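Local coordinates for protein beta-N-acetylhexosaminidase (Streptomyces plicatus, PDB 1JAK) that probably removes terminal, non-reducing beta-linked N-acetylhexosamine residues from glycans, as a family 20 glycoside hydrolase working by substrate-assisted catalysis, at residues G303-A306 with A307-G311; A381-R385 with N386-L390; T479-W482 with D483-K486. One frame throughout, in Å; residues are numbered along the deposited sequence.

Contact 1: G303-A306 with A307-G311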
ATOM      1  N   GLY A 303       8.067  -1.436  22.012  1.00 11.55           N
ATOM      2  CA  GLY A 303       7.847  -0.182  22.713  1.00 12.03           C
ATOM      3  C   GLY A 303       8.406   1.001  21.942  1.00 12.73           C
ATOM      4  O   GLY A 303       7.745   2.036  21.803  1.00 12.32           O
ATOM      5  N   GLU A 304       9.628   0.856  21.437  1.00 12.45           N
ATOM      6  CA  GLU A 304      10.254   1.935  20.687  1.00 12.59           C
ATOM      7  C   GLU A 304       9.562   2.168  19.350  1.00 12.78           C
ATOM      8  O   GLU A 304       9.441   3.307  18.899  1.00 13.10           O
ATOM      9  CB  GLU A 304      11.749   1.652  20.477  1.00 13.53           C
ATOM     10  CG  GLU A 304      12.582   1.847  21.746  1.00 13.26           C
ATOM     11  CD  GLU A 304      14.074   1.956  21.482  1.00 13.74           C
ATOM     12  OE1 GLU A 304      14.459   2.591  20.475  1.00 14.22           O
ATOM     13  OE2 GLU A 304      14.866   1.431  22.293  1.00 11.64           O
ATOM     14  N   LEU A 305       9.099   1.094  18.720  1.00 11.90           N
ATOM     15  CA  LEU A 305       8.419   1.225  17.437  1.00 11.67           C
ATOM     16  C   LEU A 305       7.056   1.888  17.621  1.00 11.11           C
ATOM     17  O   LEU A 305       6.659   2.739  16.827  1.00 10.07           O
ATOM     18  CB  LEU A 305       8.247  -0.146  16.777  1.00 13.36           C
ATOM     19  CG  LEU A 305       7.580  -0.162  15.395  1.00 13.77           C
ATOM     20  CD1 LEU A 305       8.376   0.695  14.412  1.00 14.50           C
ATOM     21  CD2 LEU A 305       7.486  -1.599  14.898  1.00 15.75           C
ATOM     22  N   ALA A 306       6.343   1.507  18.677  1.00 10.52           N
ATOM     23  CA  ALA A 306       5.028   2.080  18.939  1.00 11.12           C
ATOM     24  C   ALA A 306       5.124   3.589  19.150  1.00 11.86           C
ATOM     25  O   ALA A 306       4.244   4.342  18.730  1.00 12.28           O
ATOM     26  CB  ALA A 306       4.402   1.419  20.164  1.00 11.85           C
ATOM     27  N   ALA A 307       6.201   4.024  19.796  1.00 11.81           N
ATOM     28  CA  ALA A 307       6.415   5.440  20.071  1.00 12.04           C
ATOM     29  C   ALA A 307       6.556   6.264  18.794  1.00 13.91           C
ATOM     30  O   ALA A 307       6.238   7.451  18.778  1.00 14.92           O
ATOM     31  CB  ALA A 307       7.654   5.618  20.943  1.00 13.44           C
ATOM     32  N   LEU A 308       7.025   5.628  17.725  1.00 12.93           N
ATOM     33  CA  LEU A 308       7.221   6.306  16.445  1.00 13.44           C
ATOM     34  C   LEU A 308       6.037   6.102  15.506  1.00 12.99           C
ATOM     35  O   LEU A 308       6.023   6.625  14.393  1.00 13.44           O
ATOM     36  CB  LEU A 308       8.477   5.759  15.761  1.00 15.62           C
ATOM     37  CG  LEU A 308       9.799   5.851  16.525  1.00 17.01           C
ATOM     38  CD1 LEU A 308      10.834   4.977  15.840  1.00 17.59           C
ATOM     39  CD2 LEU A 308      10.264   7.300  16.590  1.00 18.74           C
ATOM     40  N   THR A 309       5.043   5.356  15.967  1.00 10.03           N
ATOM     41  CA  THR A 309       3.886   5.034  15.144  1.00 10.65           C
ATOM     42  C   THR A 309       2.577   5.697  15.567  1.00 10.75           C
ATOM     43  O   THR A 309       1.916   5.248  16.503  1.00 11.27           O
ATOM     44  CB  THR A 309       3.693   3.505  15.119  1.00 11.28           C
ATOM     45  OG1 THR A 309       4.891   2.891  14.622  1.00 12.42           O
ATOM     46  CG2 THR A 309       2.514   3.112  14.240  1.00 11.51           C
ATOM     47  N   PRO A 310       2.183   6.778  14.874  1.00 10.55           N
ATOM     48  CA  PRO A 310       0.933   7.460  15.222  1.00  9.84           C
ATOM     49  C   PRO A 310      -0.277   6.644  14.777  1.00 11.20           C
ATOM     50  O   PRO A 310      -1.391   6.857  15.259  1.00 10.70           O
ATOM     51  CB  PRO A 310       1.050   8.791  14.482  1.00 11.24           C
ATOM     52  CG  PRO A 310       1.842   8.422  13.263  1.00 11.64           C
ATOM     53  CD  PRO A 310       2.912   7.515  13.826  1.00 11.03           C
ATOM     54  N   GLY A 311      -0.042   5.711  13.857  1.00  9.68           N
ATOM     55  CA  GLY A 311      -1.104   4.857  13.352  1.00  9.91           C
ATOM     56  C   GLY A 311      -1.647   3.929  14.422  1.00  9.09           C
ATOM     57  O   GLY A 311      -1.047   3.775  15.480  1.00 10.50           O
TER
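Thr309 turns back on Leu305 and Ala306 and ties off the last turn of helix 292-307. Of the backbone hydrogen bonds, the one from Ala307 N to Gly303 O, at 3.2 Å, is the i to i-4 bond of an alpha helix. The next two are shorter in sequence: Leu308 N reaches Leu305 O at 3.0 Å and Thr309 N reaches Ala306 O at 3.0 Å, both i to i-3, in place of the i to i-4 pattern.

One bond comes from a side chain. Thr309 OG1 donates to Leu305 O at 2.8 Å, with the hydroxyl standing 41° above the carbonyl plane. Leu308 N approaches the same oxygen from the opposite face, so the carbonyl is clasped between two donors. The Thr309 torsion explains the reach: with OG1 anti to the carbonyl carbon (chi1 -58°) it lies beside the backbone N, and hydroxyl and amide both face the helix end. The methyl CG2 takes the branch anti to N.

The remaining contacts are carbon against oxygen: Leu305 CD1 lies 4.1 Å from Thr309 OG1, the two side chains crossing obliquely, and Leu308 CG lies 3.5 Å from Glu304 O. Beyond the turn, Leu305 and Thr309 both rest on Pro249 of strand 246-250, Leu308 packs on helix 230-242, and the Glu304 carboxylate forms a salt bridge with Lys230.

A helix end closed by i to i-3 bonds and a threonine hydroxyl leads here, through a short loop with Pro310 and Gly311, to strand 313-315. This is the alpha-to-beta connection of a (beta/alpha)8 barrel, on the rim opposite the one where the catalytic loops of such enzymes gather.

Contact 2: A381-R385 with N386-L390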
ATOM      1  N   ALA A 381     -10.904 -18.858   8.538  1.00 10.92           N
ATOM      2  CA  ALA A 381     -12.331 -18.545   8.499  1.00 11.08           C
ATOM      3  C   ALA A 381     -12.902 -18.592   9.912  1.00 11.89           C
ATOM      4  O   ALA A 381     -13.797 -17.814  10.260  1.00 11.68           O
ATOM      5  CB  ALA A 381     -13.072 -19.542   7.603  1.00 10.38           C
ATOM      6  N   GLU A 382     -12.378 -19.502  10.729  1.00 11.62           N
ATOM      7  CA  GLU A 382     -12.844 -19.640  12.104  1.00 12.63           C
ATOM      8  C   GLU A 382     -12.449 -18.406  12.908  1.00 12.90           C
ATOM      9  O   GLU A 382     -13.229 -17.909  13.722  1.00 12.42           O
ATOM     10  CB  GLU A 382     -12.255 -20.895  12.748  1.00 13.11           C
ATOM     11  CG  GLU A 382     -13.084 -21.411  13.917  1.00 14.64           C
ATOM     12  CD  GLU A 382     -14.485 -21.795  13.485  1.00 15.41           C
ATOM     13  OE1 GLU A 382     -14.611 -22.722  12.656  1.00 16.29           O
ATOM     14  OE2 GLU A 382     -15.458 -21.167  13.958  1.00 14.53           O
ATOM     15  N   ALA A 383     -11.237 -17.907  12.678  1.00 11.77           N
ATOM     16  CA  ALA A 383     -10.778 -16.715  13.380  1.00 12.64           C
ATOM     17  C   ALA A 383     -11.703 -15.562  13.005  1.00 11.77           C
ATOM     18  O   ALA A 383     -12.048 -14.735  13.848  1.00 13.52           O
ATOM     19  CB  ALA A 383      -9.337 -16.385  12.989  1.00 11.22           C
ATOM     20  N   ALA A 384     -12.103 -15.512  11.738  1.00 12.45           N
ATOM     21  CA  ALA A 384     -13.001 -14.464  11.264  1.00 13.03           C
ATOM     22  C   ALA A 384     -14.330 -14.568  12.009  1.00 14.44           C
ATOM     23  O   ALA A 384     -14.895 -13.558  12.437  1.00 13.02           O
ATOM     24  CB  ALA A 384     -13.226 -14.597   9.759  1.00 13.85           C
ATOM     25  N   ARG A 385     -14.828 -15.789  12.166  1.00 15.17           N
ATOM     26  CA  ARG A 385     -16.083 -15.988  12.881  1.00 15.12           C
ATOM     27  C   ARG A 385     -15.941 -15.533  14.330  1.00 15.42           C
ATOM     28  O   ARG A 385     -16.904 -15.056  14.933  1.00 18.40           O
ATOM     29  CB  ARG A 385     -16.506 -17.463  12.849  1.00 15.43           C
ATOM     30  CG  ARG A 385     -17.312 -17.862  11.621  1.00 15.79           C
ATOM     31  CD  ARG A 385     -17.846 -19.290  11.747  1.00 15.59           C
ATOM     32  NE  ARG A 385     -16.801 -20.293  11.569  1.00 15.49           N
ATOM     33  CZ  ARG A 385     -16.330 -20.680  10.386  1.00 15.10           C
ATOM     34  NH1 ARG A 385     -16.813 -20.150   9.271  1.00 16.64           N
ATOM     35  NH2 ARG A 385     -15.372 -21.596  10.317  1.00 17.84           N
ATOM     36  N   ASN A 386     -14.740 -15.673  14.884  1.00 13.50           N
ATOM     37  CA  ASN A 386     -14.492 -15.281  16.266  1.00 13.40           C
ATOM     38  C   ASN A 386     -14.237 -13.788  16.465  1.00 14.27           C
ATOM     39  O   ASN A 386     -13.913 -13.353  17.572  1.00 15.59           O
ATOM     40  CB  ASN A 386     -13.325 -16.082  16.850  1.00 13.25           C
ATOM     41  CG  ASN A 386     -13.672 -17.548  17.065  1.00 13.70           C
ATOM     42  OD1 ASN A 386     -14.828 -17.889  17.312  1.00 12.53           O
ATOM     43  ND2 ASN A 386     -12.669 -18.415  16.990  1.00 13.09           N
ATOM     44  N   GLY A 387     -14.372 -13.011  15.395  1.00 14.31           N
ATOM     45  CA  GLY A 387     -14.179 -11.574  15.506  1.00 14.82           C
ATOM     46  C   GLY A 387     -12.863 -11.017  14.994  1.00 14.08           C
ATOM     47  O   GLY A 387     -12.651  -9.803  15.030  1.00 14.32           O
ATOM     48  N   THR A 388     -11.972 -11.884  14.528  1.00 12.47           N
ATOM     49  CA  THR A 388     -10.689 -11.419  14.009  1.00 11.14           C
ATOM     50  C   THR A 388     -10.898 -10.810  12.628  1.00 10.76           C
ATOM     51  O   THR A 388     -11.546 -11.409  11.772  1.00 10.44           O
ATOM     52  CB  THR A 388      -9.672 -12.578  13.896  1.00  9.77           C
ATOM     53  OG1 THR A 388      -9.461 -13.154  15.190  1.00  9.64           O
ATOM     54  CG2 THR A 388      -8.336 -12.069  13.355  1.00  9.42           C
ATOM     55  N   GLY A 389     -10.358  -9.612  12.414  1.00 10.36           N
ATOM     56  CA  GLY A 389     -10.504  -8.967  11.122  1.00 11.09           C
ATOM     57  C   GLY A 389      -9.607  -9.628  10.094  1.00 10.35           C
ATOM     58  O   GLY A 389      -8.510 -10.073  10.422  1.00 10.95           O
ATOM     59  N   LEU A 390     -10.066  -9.693   8.849  1.00  9.32           N
ATOM     60  CA  LEU A 390      -9.294 -10.319   7.784  1.00 10.98           C
ATOM     61  C   LEU A 390      -8.795  -9.348   6.724  1.00 10.11           C
ATOM     62  O   LEU A 390      -9.565  -8.557   6.184  1.00 11.05           O
ATOM     63  CB  LEU A 390     -10.134 -11.393   7.093  1.00 12.92           C
ATOM     64  CG  LEU A 390      -9.975 -12.853   7.515  1.00 17.11           C
ATOM     65  CD1 LEU A 390      -9.987 -12.991   9.021  1.00 19.88           C
ATOM     66  CD2 LEU A 390     -11.091 -13.661   6.870  1.00 15.87           C
TER
HETATM   67  O   HOH W   1     -15.949 -20.172  16.324  1.00 12.82           O
HETATM   68  O   HOH W   2     -14.329 -10.515  12.160  1.00 25.37           O
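Asn386 lies back along the end of helix 374-385, over the carbonyls of Glu382 and Ala383. Its CB sits 3.5 Å from Ala383 O. With CG anti to the carbonyl carbon (chi1 -70°), the chain runs beside its own backbone N, and that N donates to Glu382 O at 2.9 Å. CG itself passes close by Glu382 O. At the tip, ND2 also comes near this oxygen, but at an angle too poor for a hydrogen bond, while OD1 accepts from water 1 at 2.7 Å. The same water donates to Glu382 OE2, bridging the two side chains.

Arg385 takes the Glu382 carboxylate side-on: NH2 meets OE1 at 2.7 Å and NE meets OE2 at 2.9 Å. The oxygens lie almost in the guanidinium plane, yet are approached from above the carboxylate plane.

After Asn386 the helix ends in a Schellman motif. Gly387, at positive phi (103°), is followed by Thr388, whose N bonds to Ala383 O at 2.9 Å; Gly387 N bonds to Ala384 O. The chain then enters strand 389-392, and Leu390 sets both its methyls 3.7 Å from Ala384 CB.

The carbonyls of Glu382, Ala383 and Ala384 are thus engaged by amides of the turn, while the arginine would partly offset the charge of Glu382 and the bridging water links it to Asn386.

Contact 3: T479-W482 with D483-K486; sequences THDW and DTYK
The N-terminus of helix 482-490 is capped by Asp481, whose OD2 accepts from Thr484 N at 3.1 Å, the capping bond. The carboxylate arrives because CG is anti to the backbone N (chi1 -180°), which swings it across the first turn, and the amide meets OD2 from 42° above the carboxylate plane. Thr484 OG1 stands 2.9 Å from the same OD2, the two side chains crossing at about a right angle. A water then joins OG1 to Thr479 O, donating to both. The other carboxylate oxygen, OD1, accepts from a second water, which in turn accepts from Asp483 N; a first-turn amide is thereby satisfied through solvent.

Behind the cap the helix starts with two strong bonds, Tyr485 N to Asp481 O and Lys486 N to Trp482 O, both 2.8 Å. Trp482 is the large group at this end. Lys486 CB lies over one face of its indole, 3.9 Å from the centroid of the six-membered ring and 15° off the normal, a CH-pi contact. Farther out, CD of the extended lysine chain passes 3.8 Å from Trp482 NE1. Tyr485 offers its edge, CD2 lying 3.9 Å from Trp482 CZ3. Outside the two segments, Tyr424 of helix 420-424 touches Trp482 and stacks with the rings of Tyr485 and His480.

At the polar tips, Trp482 NE1 donates to a water that Lys486 NZ also reaches weakly, while NZ makes a long salt bridge to Asp483 OD1. Two acidic groups, Asp481 and Asp483, stand at the helix start, where the dipole should favour negative charge; Lys486 probably offsets part of the charge of Asp483, though over a long distance, while its aliphatic stem packs against the indole.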
ATOM      1  N   THR A 479     -19.357  -3.131  -9.919  1.00 13.88           N
ATOM      2  CA  THR A 479     -18.546  -2.563 -10.993  1.00 13.44           C
ATOM      3  C   THR A 479     -17.435  -3.500 -11.447  1.00 14.26           C
ATOM      4  O   THR A 479     -16.763  -3.235 -12.444  1.00 14.59           O
ATOM      5  CB  THR A 479     -17.885  -1.237 -10.574  1.00 13.51           C
ATOM      6  OG1 THR A 479     -16.948  -1.485  -9.518  1.00 13.20           O
ATOM      7  CG2 THR A 479     -18.935  -0.239 -10.100  1.00 13.06           C
ATOM      8  N   HIS A 480     -17.245  -4.596 -10.719  1.00 13.52           N
ATOM      9  CA  HIS A 480     -16.193  -5.555 -11.050  1.00 14.49           C
ATOM     10  C   HIS A 480     -16.484  -6.354 -12.316  1.00 14.65           C
ATOM     11  O   HIS A 480     -17.505  -7.035 -12.416  1.00 15.52           O
ATOM     12  CB  HIS A 480     -15.964  -6.506  -9.871  1.00 13.29           C
ATOM     13  CG  HIS A 480     -14.788  -7.413 -10.050  1.00 14.44           C
ATOM     14  ND1 HIS A 480     -14.846  -8.570 -10.798  1.00 15.41           N
ATOM     15  CD2 HIS A 480     -13.513  -7.314  -9.606  1.00 13.07           C
ATOM     16  CE1 HIS A 480     -13.655  -9.145 -10.806  1.00 15.31           C
ATOM     17  NE2 HIS A 480     -12.829  -8.403 -10.091  1.00 13.32           N
ATOM     18  N   ASP A 481     -15.572  -6.263 -13.279  1.00 13.72           N
ATOM     19  CA  ASP A 481     -15.701  -6.964 -14.552  1.00 14.56           C
ATOM     20  C   ASP A 481     -14.403  -6.825 -15.332  1.00 13.61           C
ATOM     21  O   ASP A 481     -14.026  -5.723 -15.724  1.00 14.61           O
ATOM     22  CB  ASP A 481     -16.849  -6.376 -15.374  1.00 15.98           C
ATOM     23  CG  ASP A 481     -17.025  -7.077 -16.703  1.00 19.02           C
ATOM     24  OD1 ASP A 481     -17.343  -8.286 -16.698  1.00 19.83           O
ATOM     25  OD2 ASP A 481     -16.842  -6.423 -17.752  1.00 19.11           O
ATOM     26  N   TRP A 482     -13.727  -7.944 -15.569  1.00 13.52           N
ATOM     27  CA  TRP A 482     -12.460  -7.922 -16.288  1.00 13.06           C
ATOM     28  C   TRP A 482     -12.511  -7.312 -17.686  1.00 14.29           C
ATOM     29  O   TRP A 482     -11.679  -6.471 -18.025  1.00 13.26           O
ATOM     30  CB  TRP A 482     -11.872  -9.337 -16.367  1.00 13.17           C
ATOM     31  CG  TRP A 482     -10.685  -9.421 -17.273  1.00 12.25           C
ATOM     32  CD1 TRP A 482     -10.626 -10.032 -18.494  1.00 12.60           C
ATOM     33  CD2 TRP A 482      -9.404  -8.814 -17.065  1.00 12.81           C
ATOM     34  NE1 TRP A 482      -9.390  -9.839 -19.060  1.00 13.85           N
ATOM     35  CE2 TRP A 482      -8.619  -9.095 -18.206  1.00 12.91           C
ATOM     36  CE3 TRP A 482      -8.844  -8.056 -16.028  1.00 12.31           C
ATOM     37  CZ2 TRP A 482      -7.300  -8.644 -18.340  1.00 13.77           C
ATOM     38  CZ3 TRP A 482      -7.531  -7.607 -16.160  1.00 11.85           C
ATOM     39  CH2 TRP A 482      -6.775  -7.904 -17.312  1.00 12.45           C
ATOM     40  N   ASP A 483     -13.476  -7.727 -18.501  1.00 14.46           N
ATOM     41  CA  ASP A 483     -13.561  -7.207 -19.862  1.00 16.62           C
ATOM     42  C   ASP A 483     -13.635  -5.688 -19.949  1.00 15.62           C
ATOM     43  O   ASP A 483     -13.074  -5.094 -20.872  1.00 16.73           O
ATOM     44  CB  ASP A 483     -14.745  -7.828 -20.609  1.00 19.88           C
ATOM     45  CG  ASP A 483     -14.519  -9.292 -20.939  1.00 24.00           C
ATOM     46  OD1 ASP A 483     -13.345  -9.696 -21.077  1.00 25.92           O
ATOM     47  OD2 ASP A 483     -15.513 -10.035 -21.079  1.00 26.44           O
ATOM     48  N   THR A 484     -14.321  -5.055 -19.004  1.00 14.51           N
ATOM     49  CA  THR A 484     -14.422  -3.601 -19.026  1.00 14.60           C
ATOM     50  C   THR A 484     -13.283  -2.965 -18.233  1.00 13.91           C
ATOM     51  O   THR A 484     -12.831  -1.870 -18.559  1.00 13.12           O
ATOM     52  CB  THR A 484     -15.788  -3.108 -18.484  1.00 16.37           C
ATOM     53  OG1 THR A 484     -16.035  -3.665 -17.191  1.00 17.05           O
ATOM     54  CG2 THR A 484     -16.909  -3.521 -19.433  1.00 18.06           C
ATOM     55  N   TYR A 485     -12.810  -3.657 -17.200  1.00 12.78           N
ATOM     56  CA  TYR A 485     -11.703  -3.139 -16.401  1.00 11.53           C
ATOM     57  C   TYR A 485     -10.432  -3.048 -17.242  1.00 11.59           C
ATOM     58  O   TYR A 485      -9.691  -2.066 -17.156  1.00 10.49           O
ATOM     59  CB  TYR A 485     -11.423  -4.041 -15.191  1.00 11.48           C
ATOM     60  CG  TYR A 485     -10.159  -3.650 -14.447  1.00  9.55           C
ATOM     61  CD1 TYR A 485     -10.113  -2.487 -13.677  1.00  9.77           C
ATOM     62  CD2 TYR A 485      -8.990  -4.403 -14.572  1.00  9.48           C
ATOM     63  CE1 TYR A 485      -8.933  -2.079 -13.051  1.00  8.65           C
ATOM     64  CE2 TYR A 485      -7.799  -4.002 -13.951  1.00  9.57           C
ATOM     65  CZ  TYR A 485      -7.782  -2.839 -13.196  1.00  8.63           C
ATOM     66  OH  TYR A 485      -6.615  -2.419 -12.602  1.00  8.94           O
ATOM     67  N   LYS A 486     -10.174  -4.070 -18.054  1.00 10.71           N
ATOM     68  CA  LYS A 486      -8.965  -4.079 -18.867  1.00 11.78           C
ATOM     69  C   LYS A 486      -8.879  -2.883 -19.803  1.00 11.68           C
ATOM     70  O   LYS A 486      -7.782  -2.476 -20.191  1.00 11.59           O
ATOM     71  CB  LYS A 486      -8.846  -5.386 -19.662  1.00 13.07           C
ATOM     72  CG  LYS A 486      -9.841  -5.563 -20.790  1.00 14.38           C
ATOM     73  CD  LYS A 486      -9.644  -6.925 -21.446  1.00 16.12           C
ATOM     74  CE  LYS A 486     -10.600  -7.132 -22.610  1.00 17.55           C
ATOM     75  NZ  LYS A 486     -10.409  -8.470 -23.235  1.00 18.89           N
TER
HETATM   76  O   HOH W   3     -15.076  -3.065 -14.614  1.00 18.80           O
HETATM   77  O   HOH W   4     -15.346  -9.816 -18.020  1.00 25.00           O
HETATM   78  O   HOH W   5      -7.963 -10.255 -21.649  1.00 15.36           O

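All three contacts sit at helix ends: contacts 1 and 2 where barrel helices finish and lead into strands 313-315 and 389-392, contact 3 where helix 482-490 begins. None touches another. The centres of contacts 1 and 2 are about 26 Å apart, those of contacts 2 and 3 about 30 Å, and those of contacts 1 and 3, on opposite sides of the chain's centre, about 40 Å. No residue of the three lines the pocket of the bound piperidine inhibitor. The first two are nonetheless connected to it through the chain: strand 313-315 is followed by Asp319 and Glu320, and strand 389-392 by Tyr399, Asp401 and Met402, all pocket residues.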